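Local coordinates for protein sulfatase (Bacteroides fragilis CAG:558, PDB 6USS) that probably hydrolyses aryl sulfate esters as a calcium-dependent arylsulfatase of the sulfatase family, at residues S85-P90 / S346-A351; Q81-S86 / L423-P428. The protein carries 1 engineered substitution. All blocks are in the same frame, centred on the assembly; numbering follows the deposited sequence.

Contact 1: S85-P90 / S346-A351. Engineered in segment 85-90: Cys88 (natural residue Ser). With CA (calcium ion), chain C.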
# COMPACT_ATOMS: atom_id res chain seq x y z
N SER A 85 13.25 19.86 -13.26
CA SER A 85 12.45 20.73 -14.11
C SER A 85 11.99 21.95 -13.31
O SER A 85 12.21 22.04 -12.10
CB SER A 85 11.25 20.00 -14.73
OG SER A 85 11.68 18.94 -15.59
N SER A 86 11.37 22.90 -13.99
CA SER A 86 11.05 24.17 -13.34
C SER A 86 9.72 24.15 -12.60
O SER A 86 9.36 25.16 -11.99
CB SER A 86 11.07 25.31 -14.36
OG SER A 86 10.08 25.15 -15.36
N ILE A 87 9.02 23.02 -12.61
CA ILE A 87 7.67 22.89 -12.05
C ILE A 87 7.56 21.54 -11.37
O ILE A 87 8.14 20.55 -11.82
CB ILE A 87 6.61 23.07 -13.17
CG1 ILE A 87 6.52 24.53 -13.57
CG2 ILE A 87 5.25 22.54 -12.75
CD1 ILE A 87 6.09 25.45 -12.46
N CYS A 88 6.77 21.49 -10.27
CA CYS A 88 6.71 20.31 -9.41
C CYS A 88 6.41 19.02 -10.18
O CYS A 88 7.06 17.99 -9.96
CB CYS A 88 5.64 20.48 -8.33
SG CYS A 88 5.68 22.04 -7.41
N SER A 89 5.42 19.05 -11.07
CA SER A 89 4.92 17.79 -11.62
C SER A 89 5.93 17.11 -12.54
O SER A 89 6.18 15.91 -12.35
CB SER A 89 3.57 18.03 -12.30
OG SER A 89 2.53 18.15 -11.35
N PRO A 90 6.53 17.78 -13.54
CA PRO A 90 7.54 17.06 -14.34
C PRO A 90 8.71 16.55 -13.53
O PRO A 90 9.21 15.46 -13.81
CB PRO A 90 7.97 18.10 -15.39
CG PRO A 90 7.60 19.41 -14.81
CD PRO A 90 6.30 19.13 -14.07
N SER A 346 15.99 34.52 -12.53
CA SER A 346 14.57 34.21 -12.43
C SER A 346 14.39 33.03 -11.45
O SER A 346 15.11 32.91 -10.45
CB SER A 346 14.00 34.01 -13.84
OG SER A 346 12.64 33.65 -13.82
N GLY A 347 13.41 32.15 -11.70
CA GLY A 347 13.10 31.12 -10.74
C GLY A 347 12.03 30.17 -11.22
O GLY A 347 11.95 29.89 -12.42
N LYS A 348 11.18 29.72 -10.29
CA LYS A 348 10.18 28.70 -10.60
C LYS A 348 9.42 29.04 -11.87
O LYS A 348 8.99 30.17 -12.06
CB LYS A 348 9.21 28.54 -9.43
CG LYS A 348 8.11 27.53 -9.72
CD LYS A 348 7.30 27.23 -8.51
CE LYS A 348 6.35 26.07 -8.81
NZ LYS A 348 5.58 25.69 -7.61
N GLY A 349 9.29 28.04 -12.76
CA GLY A 349 8.63 28.22 -14.03
C GLY A 349 9.55 28.62 -15.17
O GLY A 349 9.13 28.54 -16.33
N SER A 350 10.77 29.06 -14.87
CA SER A 350 11.72 29.52 -15.88
C SER A 350 12.62 28.39 -16.34
O SER A 350 13.00 27.50 -15.57
CB SER A 350 12.61 30.65 -15.34
OG SER A 350 13.34 31.23 -16.40
N ALA A 351 12.99 28.44 -17.61
CA ALA A 351 14.03 27.56 -18.10
C ALA A 351 15.42 28.07 -17.74
O ALA A 351 16.40 27.33 -17.93
CB ALA A 351 13.89 27.36 -19.61
CA CA C . 7.61 22.42 -6.61

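Contact 2: Q81-S86 / L423-P428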
# COMPACT_ATOMS: atom_id res chain seq x y z
N GLN A 81 25.82 21.60 -9.38
CA GLN A 81 25.18 21.74 -10.69
C GLN A 81 24.14 20.62 -10.90
O GLN A 81 24.17 19.88 -11.87
CB GLN A 81 26.24 21.76 -11.79
CG GLN A 81 25.93 22.73 -12.91
CD GLN A 81 27.08 22.92 -13.92
OE1 GLN A 81 27.09 23.90 -14.68
NE2 GLN A 81 28.03 22.00 -13.93
N ALA A 82 23.19 20.51 -9.97
CA ALA A 82 22.11 19.52 -10.05
C ALA A 82 20.84 20.16 -10.60
O ALA A 82 20.43 21.22 -10.13
CB ALA A 82 21.84 18.90 -8.68
N TYR A 83 20.19 19.49 -11.56
CA TYR A 83 19.03 20.03 -12.25
C TYR A 83 17.76 19.21 -12.03
O TYR A 83 17.78 17.98 -11.98
CB TYR A 83 19.29 20.16 -13.76
CG TYR A 83 20.33 21.20 -14.06
CD1 TYR A 83 20.05 22.55 -13.90
CD2 TYR A 83 21.61 20.83 -14.46
CE1 TYR A 83 21.02 23.52 -14.14
CE2 TYR A 83 22.58 21.79 -14.71
CZ TYR A 83 22.28 23.13 -14.55
OH TYR A 83 23.26 24.06 -14.80
N ALA A 84 16.64 19.92 -11.92
CA ALA A 84 15.28 19.38 -11.99
C ALA A 84 14.56 20.06 -13.16
O ALA A 84 15.19 20.76 -13.96
CB ALA A 84 14.55 19.60 -10.66
N SER A 85 13.25 19.86 -13.26
CA SER A 85 12.45 20.73 -14.11
C SER A 85 11.99 21.95 -13.31
O SER A 85 12.21 22.04 -12.10
CB SER A 85 11.25 20.00 -14.73
OG SER A 85 11.68 18.94 -15.59
N SER A 86 11.37 22.90 -13.99
CA SER A 86 11.05 24.17 -13.34
C SER A 86 9.72 24.15 -12.60
O SER A 86 9.36 25.16 -11.99
CB SER A 86 11.07 25.31 -14.36
OG SER A 86 10.08 25.15 -15.36
N LEU A 423 21.55 17.34 -21.59
CA LEU A 423 20.38 17.40 -20.70
C LEU A 423 19.23 18.09 -21.43
O LEU A 423 19.44 19.03 -22.20
CB LEU A 423 20.70 18.16 -19.41
CG LEU A 423 21.83 17.65 -18.53
CD1 LEU A 423 21.83 18.46 -17.25
CD2 LEU A 423 21.69 16.15 -18.24
N TYR A 424 17.99 17.64 -21.18
CA TYR A 424 16.85 18.17 -21.91
C TYR A 424 15.68 18.57 -21.01
O TYR A 424 15.32 17.86 -20.07
CB TYR A 424 16.34 17.15 -22.91
CG TYR A 424 17.37 16.62 -23.86
CD1 TYR A 424 17.99 15.41 -23.61
CD2 TYR A 424 17.69 17.31 -25.03
CE1 TYR A 424 18.91 14.90 -24.47
CE2 TYR A 424 18.62 16.80 -25.91
CZ TYR A 424 19.22 15.59 -25.63
OH TYR A 424 20.15 15.06 -26.50
N TRP A 425 15.07 19.71 -21.33
CA TRP A 425 13.79 20.11 -20.76
C TRP A 425 12.79 20.42 -21.87
O TRP A 425 13.16 20.92 -22.94
CB TRP A 425 13.92 21.35 -19.88
CG TRP A 425 14.87 21.27 -18.74
CD1 TRP A 425 14.55 21.19 -17.41
CD2 TRP A 425 16.30 21.34 -18.81
NE1 TRP A 425 15.69 21.19 -16.66
CE2 TRP A 425 16.78 21.28 -17.49
CE3 TRP A 425 17.22 21.45 -19.87
CZ2 TRP A 425 18.15 21.31 -17.19
CZ3 TRP A 425 18.57 21.48 -19.57
CH2 TRP A 425 19.02 21.41 -18.24
N ASN A 426 11.52 20.12 -21.60
CA ASN A 426 10.45 20.50 -22.50
C ASN A 426 9.27 21.02 -21.69
O ASN A 426 8.74 20.29 -20.84
CB ASN A 426 9.99 19.34 -23.38
CG ASN A 426 9.12 19.81 -24.52
OD1 ASN A 426 9.27 20.93 -24.99
ND2 ASN A 426 8.19 18.98 -24.95
N PHE A 427 8.86 22.26 -21.96
CA PHE A 427 7.69 22.88 -21.33
C PHE A 427 6.79 23.44 -22.42
O PHE A 427 6.76 24.66 -22.65
CB PHE A 427 8.11 23.97 -20.34
CG PHE A 427 6.99 24.44 -19.44
CD1 PHE A 427 6.66 23.73 -18.29
CD2 PHE A 427 6.27 25.61 -19.74
CE1 PHE A 427 5.62 24.16 -17.45
CE2 PHE A 427 5.22 26.05 -18.91
CZ PHE A 427 4.89 25.33 -17.77
N PRO A 428 6.06 22.59 -23.11
CA PRO A 428 5.10 23.05 -24.12
C PRO A 428 3.76 23.43 -23.49
O PRO A 428 2.71 22.91 -23.87
CB PRO A 428 4.97 21.83 -25.04
CG PRO A 428 5.17 20.65 -24.12
CD PRO A 428 6.08 21.12 -22.98
O HOH W 1 11.21 20.05 -18.23

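Contact 1: S85-P90 / S346-A351
The carbonyl of Ser86 receives the backbone N-H of Gly349 obliquely: Gly349 N lies 3.0 Å from Ser86 O, tilted 33° from the carbonyl plane, and Lys348 CG approaches the same oxygen. The donor belongs to a type II beta turn, Gly347 to Ser350, laid against the start of helix 88-97, which carries the active-site nucleophile in sulfatases. At Gly349, third in the turn with phi 91°, a CB would be pressed against the carbonyl oxygen of Lys348, so glycine fits here. The Ser86 side chain lies along this backbone, with Ser86 OG 3.5 Å from Gly349 C. Serine suits the tight place: Ser86 CB comes to 3.2 Å from Ser350 O. Lys348 spans the contact because every side-chain torsion is extended. Its NZ forms a salt bridge with Asp43, which shares the calcium ion with Asp42, Asp322, Asn323 and the engineered Cys88. The natural serine there is predicted to become 3-oxoalanine, absent here. Cys88 SG is modelled 2.1 Å from the calcium ion, short for sulfur, so this detail is doubtful. Ile87, at the N-cap position, offers an apolar branch to the aliphatic lysine chain, crossing it at about a right angle with CD1 3.7 Å from Lys348 CE.

Contact 2: Q81-S86 / L423-P428
Trp425 meets the 81-86 segment with the edge of its indole. Trp425 NE1 donates to Ala84 O at 2.8 Å with an N-H...O angle of 159°, the oxygen lying close to the indole plane. On one flank of that bond Trp425 CD1 sits 3.9 Å from Ser85 CA. On the other, the six-membered ring points its edge at the face of Tyr83, a T-shaped pair with centroids 5.6 Å apart, planes at 90° and Trp425 CH2 over the ring. Trp425 CZ2 also touches Tyr83 CB at 3.8 Å. Trp425 CG lies beside its backbone N and anti to its carbonyl carbon (chi1 -57°), which carries the indole toward segment 81-86. Tryptophan suits the place by joining a polar N-H to a broad apolar edge. Leu423, on the same side of the strand, brings CD1 to 3.7 Å from Tyr83 CD2. The contact joins two sheets of the sulfatase fold: strand 77-83 belongs to the large mixed sheet, and 422-427 is an outermost strand, within this chain, of the four-stranded antiparallel sheet. A water bonded to Ser85 OG at 2.9 Å also accepts weakly from Asn426 N. Farther out, Val356 touches both Tyr83 and Trp425, and Tyr83 OH is hydrogen-bonded to Glu353.

Both contacts are buried near the middle of the chain, with centres about 8 Å apart, and share Ser85 and Ser86, where the chain passes from strand 77-83 to helix 88-97. Contact 1 lies on the calcium side: a glycine-bearing turn meets the helix start through one backbone hydrogen bond and the aliphatic part of a lysine whose charge is paired with Asp43. Contact 2 is aromatic and apolar apart from its indole bond and a water that bridges weakly; it ties the same connection to the antiparallel sheet, farther from the metal. Ile87 CG1 packs 4.0 Å from Phe427 CE1, linking the two directly. Ser86 meets the 346-351 loop, while Ser85 packs on Trp425 of strand 422-427.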